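Local coordinates for protein 3-hydroxyacyl-CoA dehydrogenase (Brucella suis, PDB 4O5O) that probably catalyses the NAD(H)-dependent interconversion of 3-hydroxyacyl-CoA and 3-oxoacyl-CoA, as a member of the short-chain dehydrogenase family, at residues 9-14 with 240-245; 30-35 with 236-241; 95-100 with 115-120; 101-106 with 165-170. All coordinates share one frame; numbering follows the deposited sequence. Where two conformers were deposited one is given.

Contact 1: residues 9-14 with 240-245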
loop_
_atom_site.group_PDB
_atom_site.type_symbol
_atom_site.label_atom_id
_atom_site.label_comp_id
_atom_site.label_asym_id
_atom_site.label_seq_id
_atom_site.Cartn_x
_atom_site.Cartn_y
_atom_site.Cartn_z
ATOM N N MET B 9 14.605 24.861 -2.675
ATOM C CA MET B 9 15.770 24.755 -3.532
ATOM C C MET B 9 15.508 25.505 -4.839
ATOM O O MET B 9 14.476 25.294 -5.507
ATOM C CB MET B 9 16.175 23.307 -3.805
ATOM C CG MET B 9 17.495 23.246 -4.570
ATOM S SD MET B 9 18.175 21.596 -4.750
ATOM C CE MET B 9 18.569 21.171 -3.051
ATOM N N GLN B 10 16.432 26.409 -5.159
ATOM C CA GLN B 10 16.436 27.120 -6.425
ATOM C C GLN B 10 17.414 26.365 -7.308
ATOM O O GLN B 10 18.606 26.261 -6.971
ATOM C CB GLN B 10 16.896 28.566 -6.224
ATOM N N ILE B 11 16.924 25.826 -8.421
ATOM C CA ILE B 11 17.753 24.924 -9.217
ATOM C C ILE B 11 18.781 25.628 -10.113
ATOM O O ILE B 11 19.699 24.967 -10.589
ATOM C CB ILE B 11 16.928 23.822 -9.941
ATOM C CG1 ILE B 11 16.298 24.270 -11.256
ATOM C CG2 ILE B 11 15.854 23.270 -9.007
ATOM C CD1 ILE B 11 15.732 23.090 -12.025
ATOM N N GLU B 12 18.654 26.942 -10.330
ATOM C CA GLU B 12 19.642 27.672 -11.137
ATOM C C GLU B 12 21.032 27.506 -10.529
ATOM O O GLU B 12 21.227 27.708 -9.326
ATOM C CB GLU B 12 19.293 29.172 -11.292
ATOM C CG GLU B 12 20.239 29.931 -12.231
ATOM C CD GLU B 12 19.664 31.243 -12.760
ATOM O OE1 GLU B 12 18.612 31.688 -12.244
ATOM O OE2 GLU B 12 20.265 31.837 -13.698
ATOM N N ASN B 13 21.987 27.124 -11.375
ATOM C CA ASN B 13 23.392 26.923 -10.983
ATOM C C ASN B 13 23.655 25.779 -10.013
ATOM O O ASN B 13 24.775 25.603 -9.520
ATOM C CB ASN B 13 24.009 28.243 -10.518
ATOM C CG ASN B 13 24.163 29.217 -11.670
ATOM O OD1 ASN B 13 24.521 28.789 -12.783
ATOM N ND2 ASN B 13 23.905 30.468 -11.441
ATOM N N ARG B 14 22.643 24.959 -9.787
ATOM C CA ARG B 14 22.854 23.731 -9.050
ATOM C C ARG B 14 23.142 22.619 -10.024
ATOM O O ARG B 14 22.878 22.744 -11.226
ATOM C CB ARG B 14 21.667 23.443 -8.160
ATOM C CG ARG B 14 21.575 24.519 -7.089
ATOM C CD ARG B 14 20.778 24.078 -5.903
ATOM N NE ARG B 14 20.735 25.164 -4.930
ATOM C CZ ARG B 14 21.713 25.467 -4.075
ATOM N NH1 ARG B 14 22.841 24.766 -4.036
ATOM N NH2 ARG B 14 21.563 26.496 -3.250
ATOM N N HIS B 240 9.342 19.450 -9.645
ATOM C CA HIS B 240 8.499 19.777 -8.498
ATOM C C HIS B 240 9.065 19.196 -7.200
ATOM O O HIS B 240 9.034 19.847 -6.176
ATOM C CB HIS B 240 7.041 19.293 -8.681
ATOM C CG HIS B 240 6.172 19.748 -7.563
ATOM N ND1 HIS B 240 5.960 21.086 -7.316
ATOM C CD2 HIS B 240 5.588 19.080 -6.542
ATOM C CE1 HIS B 240 5.222 21.220 -6.231
ATOM N NE2 HIS B 240 5.006 20.023 -5.731
ATOM N N ILE B 241 9.565 17.957 -7.256
ATOM C CA ILE B 241 10.152 17.351 -6.063
ATOM C C ILE B 241 11.340 18.178 -5.580
ATOM O O ILE B 241 11.517 18.385 -4.399
ATOM C CB ILE B 241 10.544 15.880 -6.338
ATOM C CG1 ILE B 241 9.293 15.004 -6.535
ATOM C CG2 ILE B 241 11.448 15.319 -5.243
ATOM C CD1 ILE B 241 9.570 13.627 -7.123
ATOM N N VAL B 242 12.163 18.642 -6.505
ATOM C CA VAL B 242 13.309 19.462 -6.120
ATOM C C VAL B 242 12.828 20.725 -5.384
ATOM O O VAL B 242 13.373 21.108 -4.355
ATOM C CB VAL B 242 14.205 19.771 -7.334
ATOM C CG1 VAL B 242 15.254 20.792 -6.944
ATOM C CG2 VAL B 242 14.847 18.487 -7.854
ATOM N N GLU B 243 11.777 21.346 -5.905
ATOM C CA GLU B 243 11.263 22.604 -5.342
ATOM C C GLU B 243 10.516 22.457 -4.022
ATOM O O GLU B 243 10.575 23.355 -3.166
ATOM C CB GLU B 243 10.313 23.275 -6.328
ATOM C CG GLU B 243 10.965 23.800 -7.574
ATOM C CD GLU B 243 9.991 24.474 -8.522
ATOM O OE1 GLU B 243 8.741 24.219 -8.477
ATOM O OE2 GLU B 243 10.490 25.269 -9.333
ATOM N N ASN B 244 9.790 21.348 -3.878
ATOM C CA ASN B 244 8.838 21.183 -2.771
ATOM C C ASN B 244 9.475 20.407 -1.619
ATOM O O ASN B 244 9.529 19.175 -1.640
ATOM C CB ASN B 244 7.553 20.497 -3.229
ATOM C CG ASN B 244 6.455 20.610 -2.206
ATOM O OD1 ASN B 244 6.716 20.772 -1.013
ATOM N ND2 ASN B 244 5.225 20.544 -2.662
ATOM N N GLN B 245 10.012 21.150 -0.655
ATOM C CA GLN B 245 10.819 20.572 0.406
ATOM C C GLN B 245 10.053 19.574 1.285
ATOM O O GLN B 245 10.668 18.736 1.937
ATOM C CB GLN B 245 11.397 21.690 1.284
ATOM C CG GLN B 245 12.491 21.234 2.236
ATOM C CD GLN B 245 13.249 22.396 2.822
ATOM O OE1 GLN B 245 12.752 23.114 3.709
ATOM N NE2 GLN B 245 14.442 22.622 2.303
HETATM O O HOH W 1 13.543 22.362 -1.771
#
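Val242 lays its CG1 methyl against two apolar side chains of the 9-14 segment, Ile11 and Met9. Against Ile11 the packing is tight: CG2 of Ile11 lies 3.3 Å from CG1 of Val242, nearer than methyls usually come, and the two side chains meet at about a right angle. Met9 passes obliquely, with its SD 3.7 Å from CG1 of Val242. CG of Met9 stands opposite the backbone N (chi1 -173°), and the chain runs straight until it bends at the sulfur. A branched valine suits a helix surface that needs a short, stiff side chain, while the long, pliable methionine can lie along it.

The backbones are joined through water. Water 1 accepts from Met9 N at 2.9 Å and donates to Val242 O at 2.9 Å, a carbonyl in the last turn of helix 231-243. Met9 CB also rests 3.6 Å from Val242 O. Met9 O, by contrast, is buried near Glu243 CA without any polar partner in the model. Beyond the contact, the segment folds into a type II turn from Ile11 to Arg14, closed by Arg14 N donating to Ile11 O, and Arg14 forms a salt bridge with Asp89.

The junction thus lays the loop that leads into strand 15-19 against the C-terminal end of helix 231-243. Strand 149-154 of the central sheet lies beneath, with Val150 touching Met9 and Ile152 touching Val242, while the second subunit packs on His240, Asn244 and Gln245.

Contact 2: residues 30-35 with 236-241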
loop_
_atom_site.group_PDB
_atom_site.type_symbol
_atom_site.label_atom_id
_atom_site.label_comp_id
_atom_site.label_asym_id
_atom_site.label_seq_id
_atom_site.Cartn_x
_atom_site.Cartn_y
_atom_site.Cartn_z
ATOM N N SER B 30 17.501 15.787 -18.099
ATOM C CA SER B 30 18.681 16.569 -18.422
ATOM C C SER B 30 18.272 17.857 -19.158
ATOM O O SER B 30 18.776 18.938 -18.874
ATOM C CB SER B 30 19.627 15.725 -19.288
ATOM O OG SER B 30 20.086 14.567 -18.605
ATOM N N LYS B 31 17.329 17.734 -20.090
ATOM C CA LYS B 31 16.845 18.907 -20.870
ATOM C C LYS B 31 16.130 19.891 -19.931
ATOM O O LYS B 31 16.363 21.107 -19.974
ATOM C CB LYS B 31 15.938 18.451 -22.013
ATOM C CG LYS B 31 15.363 19.558 -22.880
ATOM C CD LYS B 31 14.492 19.029 -24.023
ATOM C CE LYS B 31 13.883 20.176 -24.853
ATOM N NZ LYS B 31 13.147 19.720 -26.068
ATOM N N MET B 32 15.250 19.367 -19.080
ATOM C CA MET B 32 14.539 20.190 -18.112
ATOM C C MET B 32 15.510 20.971 -17.220
ATOM O O MET B 32 15.361 22.188 -17.027
ATOM C CB MET B 32 13.645 19.294 -17.250
ATOM C CG MET B 32 12.903 19.983 -16.114
ATOM S SD MET B 32 13.852 20.317 -14.623
ATOM C CE MET B 32 14.237 18.672 -14.063
ATOM N N ALA B 33 16.527 20.286 -16.719
ATOM C CA ALA B 33 17.417 20.911 -15.764
ATOM C C ALA B 33 18.247 22.025 -16.424
ATOM O O ALA B 33 18.373 23.119 -15.878
ATOM C CB ALA B 33 18.302 19.858 -15.139
ATOM N N VAL B 34 18.781 21.758 -17.609
ATOM C CA VAL B 34 19.551 22.776 -18.325
ATOM C C VAL B 34 18.659 23.982 -18.648
ATOM O O VAL B 34 19.089 25.126 -18.485
ATOM C CB VAL B 34 20.172 22.215 -19.635
ATOM C CG1 VAL B 34 20.748 23.322 -20.524
ATOM C CG2 VAL B 34 21.276 21.220 -19.307
ATOM N N GLU B 35 17.418 23.730 -19.074
ATOM C CA GLU B 35 16.532 24.826 -19.466
ATOM C C GLU B 35 16.134 25.652 -18.229
ATOM O O GLU B 35 15.813 26.842 -18.355
ATOM C CB GLU B 35 15.323 24.283 -20.273
ATOM C CG GLU B 35 15.793 23.699 -21.620
ATOM C CD GLU B 35 14.687 23.318 -22.615
ATOM O OE1 GLU B 35 13.521 23.168 -22.207
ATOM O OE2 GLU B 35 14.987 23.156 -23.788
ATOM N N ALA B 236 8.988 17.065 -15.294
ATOM C CA ALA B 236 8.255 18.106 -14.559
ATOM C C ALA B 236 8.003 17.713 -13.102
ATOM O O ALA B 236 8.127 18.539 -12.192
ATOM C CB ALA B 236 6.940 18.404 -15.263
ATOM N N LEU B 237 7.690 16.437 -12.864
ATOM C CA LEU B 237 7.531 15.960 -11.496
ATOM C C LEU B 237 8.867 15.990 -10.751
ATOM O O LEU B 237 8.926 16.347 -9.575
ATOM C CB LEU B 237 6.865 14.582 -11.490
ATOM C CG LEU B 237 6.657 13.967 -10.095
ATOM C CD1 LEU B 237 5.840 14.907 -9.199
ATOM C CD2 LEU B 237 6.013 12.590 -10.165
ATOM N N VAL B 238 9.944 15.602 -11.435
ATOM C CA VAL B 238 11.276 15.697 -10.832
ATOM C C VAL B 238 11.530 17.151 -10.399
ATOM O O VAL B 238 11.971 17.432 -9.275
ATOM C CB VAL B 238 12.368 15.252 -11.826
ATOM C CG1 VAL B 238 13.760 15.668 -11.340
ATOM C CG2 VAL B 238 12.263 13.739 -12.061
ATOM N N HIS B 239 11.214 18.082 -11.287
ATOM C CA HIS B 239 11.411 19.499 -10.970
ATOM C C HIS B 239 10.596 19.900 -9.722
ATOM O O HIS B 239 11.120 20.582 -8.834
ATOM C CB HIS B 239 10.971 20.307 -12.192
ATOM C CG HIS B 239 11.391 21.743 -12.175
ATOM N ND1 HIS B 239 11.322 22.547 -13.292
ATOM C CD2 HIS B 239 11.970 22.490 -11.211
ATOM C CE1 HIS B 239 11.769 23.753 -12.991
ATOM N NE2 HIS B 239 12.171 23.744 -11.733
ATOM N N HIS B 240 9.342 19.450 -9.645
ATOM C CA HIS B 240 8.499 19.777 -8.498
ATOM C C HIS B 240 9.065 19.196 -7.200
ATOM O O HIS B 240 9.034 19.847 -6.176
ATOM C CB HIS B 240 7.041 19.293 -8.681
ATOM C CG HIS B 240 6.172 19.748 -7.563
ATOM N ND1 HIS B 240 5.960 21.086 -7.316
ATOM C CD2 HIS B 240 5.588 19.080 -6.542
ATOM C CE1 HIS B 240 5.222 21.220 -6.231
ATOM N NE2 HIS B 240 5.006 20.023 -5.731
ATOM N N ILE B 241 9.565 17.957 -7.256
ATOM C CA ILE B 241 10.152 17.351 -6.063
ATOM C C ILE B 241 11.340 18.178 -5.580
ATOM O O ILE B 241 11.517 18.385 -4.399
ATOM C CB ILE B 241 10.544 15.880 -6.338
ATOM C CG1 ILE B 241 9.293 15.004 -6.535
ATOM C CG2 ILE B 241 11.448 15.319 -5.243
ATOM C CD1 ILE B 241 9.570 13.627 -7.123
#
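Met32 and His239 carry most of this contact between two helices of the Rossmann fold, 24-35 and 231-243, which lie side by side on one face of the parallel sheet. Met32 is the bridging residue. Its CB points at the other helix, CG is anti to the backbone N (chi1 176°), and bends at the next two torsions bring the sulfur beside the His239 ring and turn the terminal methyl toward Val238. The sulfur stands 4.1 Å from the centroid of the His239 ring, approaching obliquely at 34° from the ring normal. Its nearest ring atom is ND1, with Met32 SD 3.6 Å from His239 ND1. This is a sulfur-aromatic contact, and a flexible, polarisable thioether is well matched to an imidazole there.

Val238 is the smaller partner, a beta-branched residue whose compact side chain also reaches Ile197 of strand 192-199. On the other helix Ala33 packs on Val40 and Phe16. The imidazole of His239 also touches Ile11, while the next residue, His240, turns to the subunit interface and stacks on His240 of the second subunit. At the end of the methionine, Met32 CE lies 4.1 Å from Val238 CG1.

Contact 3: residues 95-100 with 115-120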
loop_
_atom_site.group_PDB
_atom_site.type_symbol
_atom_site.label_atom_id
_atom_site.label_comp_id
_atom_site.label_asym_id
_atom_site.label_seq_id
_atom_site.Cartn_x
_atom_site.Cartn_y
_atom_site.Cartn_z
ATOM N N ALA B 95 18.429 5.226 -14.954
ATOM C CA ALA B 95 18.923 4.026 -15.631
ATOM C C ALA B 95 18.131 2.793 -15.256
ATOM O O ALA B 95 17.967 2.485 -14.091
ATOM C CB ALA B 95 20.392 3.767 -15.307
ATOM N N GLY B 96 17.663 2.086 -16.259
ATOM C CA GLY B 96 16.927 0.855 -16.006
ATOM C C GLY B 96 16.706 0.072 -17.260
ATOM O O GLY B 96 16.847 0.608 -18.373
ATOM N N VAL B 97 16.443 -1.212 -17.064
ATOM C CA VAL B 97 16.053 -2.123 -18.112
ATOM C C VAL B 97 14.752 -2.791 -17.692
ATOM O O VAL B 97 14.535 -3.051 -16.525
ATOM C CB VAL B 97 17.151 -3.199 -18.413
ATOM C CG1 VAL B 97 18.392 -2.499 -18.948
ATOM C CG2 VAL B 97 17.526 -4.032 -17.179
ATOM N N ALA B 98 13.911 -3.091 -18.662
ATOM C CA ALA B 98 12.555 -3.602 -18.388
ATOM C C ALA B 98 12.212 -4.839 -19.227
ATOM O O ALA B 98 11.240 -4.864 -19.983
ATOM C CB ALA B 98 11.536 -2.495 -18.621
ATOM N N PRO B 99 13.019 -5.897 -19.100
ATOM C CA PRO B 99 12.700 -7.078 -19.880
ATOM C C PRO B 99 11.455 -7.782 -19.342
ATOM O O PRO B 99 10.997 -7.507 -18.212
ATOM C CB PRO B 99 13.945 -7.937 -19.714
ATOM C CG PRO B 99 14.430 -7.603 -18.336
ATOM C CD PRO B 99 14.103 -6.141 -18.126
ATOM N N GLY B 100 10.866 -8.594 -20.215
ATOM C CA GLY B 100 9.824 -9.537 -19.840
ATOM C C GLY B 100 10.338 -10.945 -20.015
ATOM O O GLY B 100 10.960 -11.269 -21.028
ATOM N N PHE B 115 17.553 -12.473 -14.468
ATOM C CA PHE B 115 16.993 -11.899 -13.246
ATOM C C PHE B 115 18.091 -11.112 -12.540
ATOM O O PHE B 115 17.889 -9.955 -12.123
ATOM C CB PHE B 115 16.471 -13.003 -12.315
ATOM C CG PHE B 115 15.763 -12.490 -11.082
ATOM C CD1 PHE B 115 16.474 -12.224 -9.934
ATOM C CD2 PHE B 115 14.377 -12.330 -11.058
ATOM C CE1 PHE B 115 15.831 -11.768 -8.789
ATOM C CE2 PHE B 115 13.736 -11.873 -9.923
ATOM C CZ PHE B 115 14.465 -11.569 -8.785
ATOM N N THR B 116 19.279 -11.711 -12.447
ATOM C CA THR B 116 20.378 -11.057 -11.776
ATOM C C THR B 116 20.783 -9.735 -12.455
ATOM O O THR B 116 21.038 -8.752 -11.781
ATOM C CB THR B 116 21.587 -12.012 -11.634
ATOM O OG1 THR B 116 21.199 -13.156 -10.861
ATOM C CG2 THR B 116 22.785 -11.321 -10.980
ATOM N N ARG B 117 20.853 -9.721 -13.791
ATOM C CA ARG B 117 21.200 -8.507 -14.530
ATOM C C ARG B 117 20.203 -7.380 -14.300
ATOM O O ARG B 117 20.584 -6.230 -14.127
ATOM C CB ARG B 117 21.334 -8.804 -16.031
ATOM C CG ARG B 117 21.706 -7.592 -16.877
ATOM C CD ARG B 117 21.934 -7.930 -18.355
ATOM N NE ARG B 117 22.204 -6.736 -19.170
ATOM C CZ ARG B 117 21.278 -5.982 -19.777
ATOM N NH1 ARG B 117 19.967 -6.262 -19.691
ATOM N NH2 ARG B 117 21.670 -4.923 -20.484
ATOM N N THR B 118 18.920 -7.692 -14.345
ATOM C CA THR B 118 17.897 -6.680 -14.120
ATOM C C THR B 118 18.014 -6.078 -12.726
ATOM O O THR B 118 17.929 -4.856 -12.541
ATOM C CB THR B 118 16.531 -7.319 -14.344
ATOM O OG1 THR B 118 16.460 -7.740 -15.703
ATOM C CG2 THR B 118 15.370 -6.385 -14.070
ATOM N N ILE B 119 18.209 -6.935 -11.729
ATOM C CA ILE B 119 18.454 -6.490 -10.349
ATOM C C ILE B 119 19.705 -5.622 -10.282
ATOM O O ILE B 119 19.741 -4.578 -9.620
ATOM C CB ILE B 119 18.643 -7.701 -9.394
ATOM C CG1 ILE B 119 17.351 -8.501 -9.262
ATOM C CG2 ILE B 119 19.128 -7.268 -8.015
ATOM C CD1 ILE B 119 16.178 -7.649 -8.828
ATOM N N SER B 120 20.756 -6.072 -10.949
ATOM C CA SER B 120 22.027 -5.354 -10.926
ATOM C C SER B 120 21.905 -3.927 -11.471
ATOM O O SER B 120 22.333 -2.960 -10.807
ATOM C CB SER B 120 23.106 -6.129 -11.717
ATOM O OG SER B 120 24.301 -5.382 -11.783
#
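Thr118 OG1 is held by its own helix, in a hydrogen bond to the carbonyl O of Thr114 one turn earlier, and turns its outer side to Pro99, whose CG lies 3.3 Å away. Such a bond lets a threonine hydroxyl sit inside a largely apolar contact with its polarity satisfied. The rigid proline ring suits its place by offering CG and CD as a small apolar surface to that hydroxyl. The setting is a Rossmann fold of the short-chain dehydrogenase type: the 95-100 segment leaves the C-terminal end of strand 90-93 through Ala95 and Gly96, the last two residues of the family's Asn-x-Ala-Gly signature, and lies along helix 112-137.

Val97 gives the larger share of the loop's surface. Its two methyls divide the work. CG2, placed between the backbone N and the carbonyl carbon, reaches the helix backbone at Thr118 CA, 4.1 Å away. CG1, beside the backbone N (chi1 -64°), goes to the guanidinium of Arg117, which it meets obliquely. Arg117 is extended from CG to NE, and it is this length that brings its NH1 to 4.1 Å from Val97 CG1, the two side chains crossing at about a right angle; the aliphatic stem and charged tip suit the solvent-exposed edge of the helix.

Val97 N is bonded to Asn122 OD1, tying the loop to the same helix, whose other flank packs on the third subunit. On the loop side, Pro99 CD remains 3.7 Å from Thr118 OG1.

Contact 4: residues 101-106 with 165-170. With EDO (1,2-ethanediol), chain D.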
loop_
_atom_site.group_PDB
_atom_site.type_symbol
_atom_site.label_atom_id
_atom_site.label_comp_id
_atom_site.label_asym_id
_atom_site.label_seq_id
_atom_site.Cartn_x
_atom_site.Cartn_y
_atom_site.Cartn_z
ATOM N N GLU B 101 10.133 -11.772 -19.009
ATOM C CA GLU B 101 10.533 -13.167 -19.106
ATOM C C GLU B 101 9.703 -13.936 -18.094
ATOM O O GLU B 101 9.618 -13.566 -16.918
ATOM C CB GLU B 101 12.033 -13.325 -18.784
ATOM C CG GLU B 101 12.529 -14.761 -19.009
ATOM C CD GLU B 101 14.037 -14.918 -18.788
ATOM O OE1 GLU B 101 14.717 -13.878 -18.586
ATOM O OE2 GLU B 101 14.530 -16.079 -18.821
ATOM N N LYS B 102 9.011 -14.969 -18.555
ATOM C CA LYS B 102 8.208 -15.776 -17.680
ATOM C C LYS B 102 9.046 -16.591 -16.699
ATOM O O LYS B 102 10.157 -17.033 -17.020
ATOM C CB LYS B 102 7.347 -16.733 -18.494
ATOM C CG LYS B 102 6.227 -16.021 -19.210
ATOM C CD LYS B 102 5.349 -17.022 -19.938
ATOM C CE LYS B 102 4.268 -16.315 -20.725
ATOM N NZ LYS B 102 3.340 -17.349 -21.254
ATOM N N VAL B 103 8.478 -16.827 -15.516
ATOM C CA VAL B 103 9.052 -17.760 -14.556
ATOM C C VAL B 103 9.196 -19.146 -15.215
ATOM O O VAL B 103 10.241 -19.789 -15.082
ATOM C CB VAL B 103 8.192 -17.854 -13.297
ATOM C CG1 VAL B 103 8.744 -18.901 -12.330
ATOM C CG2 VAL B 103 8.112 -16.499 -12.605
ATOM N N LEU B 104 8.147 -19.594 -15.910
ATOM C CA LEU B 104 8.142 -20.883 -16.624
ATOM C C LEU B 104 7.874 -20.610 -18.104
ATOM O O LEU B 104 6.759 -20.287 -18.493
ATOM C CB LEU B 104 7.116 -21.841 -16.038
ATOM C CG LEU B 104 7.285 -22.214 -14.577
ATOM C CD1 LEU B 104 6.167 -23.170 -14.184
ATOM C CD2 LEU B 104 8.633 -22.846 -14.294
ATOM N N GLY B 105 8.940 -20.644 -18.892
ATOM C CA GLY B 105 8.851 -20.391 -20.325
ATOM C C GLY B 105 8.800 -21.674 -21.134
ATOM O O GLY B 105 8.927 -22.780 -20.595
ATOM N N ARG B 106 8.621 -21.524 -22.443
ATOM C CA ARG B 106 8.579 -22.669 -23.341
ATOM C C ARG B 106 9.932 -23.390 -23.375
ATOM O O ARG B 106 9.993 -24.614 -23.523
ATOM C CB ARG B 106 8.187 -22.227 -24.756
ATOM N N GLY B 165 5.393 -12.039 -16.617
ATOM C CA GLY B 165 6.688 -11.747 -17.226
ATOM C C GLY B 165 7.566 -10.742 -16.495
ATOM O O GLY B 165 8.718 -10.569 -16.866
ATOM N N GLN B 166 7.014 -10.086 -15.461
ATOM C CA GLN B 166 7.712 -9.007 -14.786
ATOM C C GLN B 166 8.304 -9.367 -13.409
ATOM O O GLN B 166 8.579 -8.479 -12.614
ATOM C CB GLN B 166 6.794 -7.776 -14.655
ATOM C CG GLN B 166 6.435 -7.159 -15.991
ATOM C CD GLN B 166 5.852 -5.783 -15.825
ATOM O OE1 GLN B 166 4.841 -5.583 -15.153
ATOM N NE2 GLN B 166 6.483 -4.816 -16.452
ATOM N N ALA B 167 8.543 -10.644 -13.121
ATOM C CA ALA B 167 9.131 -10.968 -11.819
ATOM C C ALA B 167 10.393 -10.168 -11.557
ATOM O O ALA B 167 10.531 -9.582 -10.475
ATOM C CB ALA B 167 9.397 -12.458 -11.681
ATOM N N ALA B 168 11.333 -10.165 -12.505
ATOM C CA ALA B 168 12.587 -9.470 -12.280
ATOM C C ALA B 168 12.395 -7.964 -12.208
ATOM O O ALA B 168 12.922 -7.294 -11.295
ATOM C CB ALA B 168 13.614 -9.812 -13.347
ATOM N N TYR B 169 11.649 -7.412 -13.160
ATOM C CA TYR B 169 11.442 -5.968 -13.162
ATOM C C TYR B 169 10.715 -5.507 -11.906
ATOM O O TYR B 169 11.146 -4.544 -11.255
ATOM C CB TYR B 169 10.690 -5.572 -14.433
ATOM C CG TYR B 169 10.625 -4.102 -14.658
ATOM C CD1 TYR B 169 11.791 -3.376 -14.850
ATOM C CD2 TYR B 169 9.419 -3.442 -14.705
ATOM C CE1 TYR B 169 11.761 -2.031 -15.088
ATOM C CE2 TYR B 169 9.373 -2.084 -14.946
ATOM C CZ TYR B 169 10.543 -1.389 -15.135
ATOM O OH TYR B 169 10.459 -0.027 -15.369
ATOM N N SER B 170 9.621 -6.185 -11.570
ATOM C CA SER B 170 8.877 -5.865 -10.327
ATOM C C SER B 170 9.744 -5.993 -9.073
ATOM O O SER B 170 9.693 -5.140 -8.189
ATOM C CB SER B 170 7.646 -6.754 -10.199
ATOM O OG SER B 170 6.719 -6.506 -11.224
HETATM C C1 EDO D . 5.185 -22.384 -20.892
HETATM O O1 EDO D . 5.370 -20.969 -20.785
HETATM C C2 EDO D . 4.102 -22.826 -19.917
HETATM O O2 EDO D . 4.527 -22.626 -18.563
HETATM O O HOH W 2 8.207 -13.130 -14.538
#
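Glu101 meets the 165-170 segment near its CB and then runs away from it. CB is 4.7 Å from Gly165 O; CG continues the extended chain (chi1 -174°) away from the contact; and the carboxylate at the tip is gripped on both oxygens, OE1 by Thr114 OG1 and OE2 by the backbone N of Lys111. A glutamate is long enough to make that reach while its backbone stays in the contact.

The backbone bond is the main link. Glu101 N donates to Gly165 O at 2.8 Å, nearly straight at 168°, and it arrives in the carbonyl plane on a lone pair. Glu101 O is in turn within 3.5 Å of Gly165 CA, a CA-H...O contact, and also takes a hydrogen from water 2 at 2.8 Å. The same water accepts from Ala167 N, in the first turn of helix 167-187, so it links the loop to the helix start. Gly165 has a positive phi (96°), a conformation that glycine adopts readily. Val103 CG2 also meets Ala167 CB at 4.3 Å, an apolar contact between two small side chains.

Leu104 O accepts from both hydroxyls of a 1,2-ethanediol, probably from the crystallisation liquor. The contact joins the loop leading into strand 104-105 to the start of helix 167-187. Helix 112-137 lies alongside, where Phe115 touches Ala168, and Glu186 of the third subunit bonds to Val103 N and Leu104 N.

From the N terminus, residues 9-14 open the longest loop, which contact 1 closes at 240-245. Contact 2 starts on helix 24-35 and closes on the same helix, 231-243, sharing His240 and Ile241 with contact 1; Ile11 CD1 touches both Met32 and His239. Within these spans lie contacts 3 and 4, whose segments alternate along the chain (95-100, 101-106, 115-120, 165-170) and therefore cross. They join the loop after strand 90-93 to helices 112-137 and 167-187, and Tyr169, first residue of the family's Tyr-x-x-x-Lys motif, meets Val97 and Ala98. The two pairs lie on opposite sides of the chain's centre, contacts 1 and 2 beside the second subunit, contacts 3 and 4 beside the third.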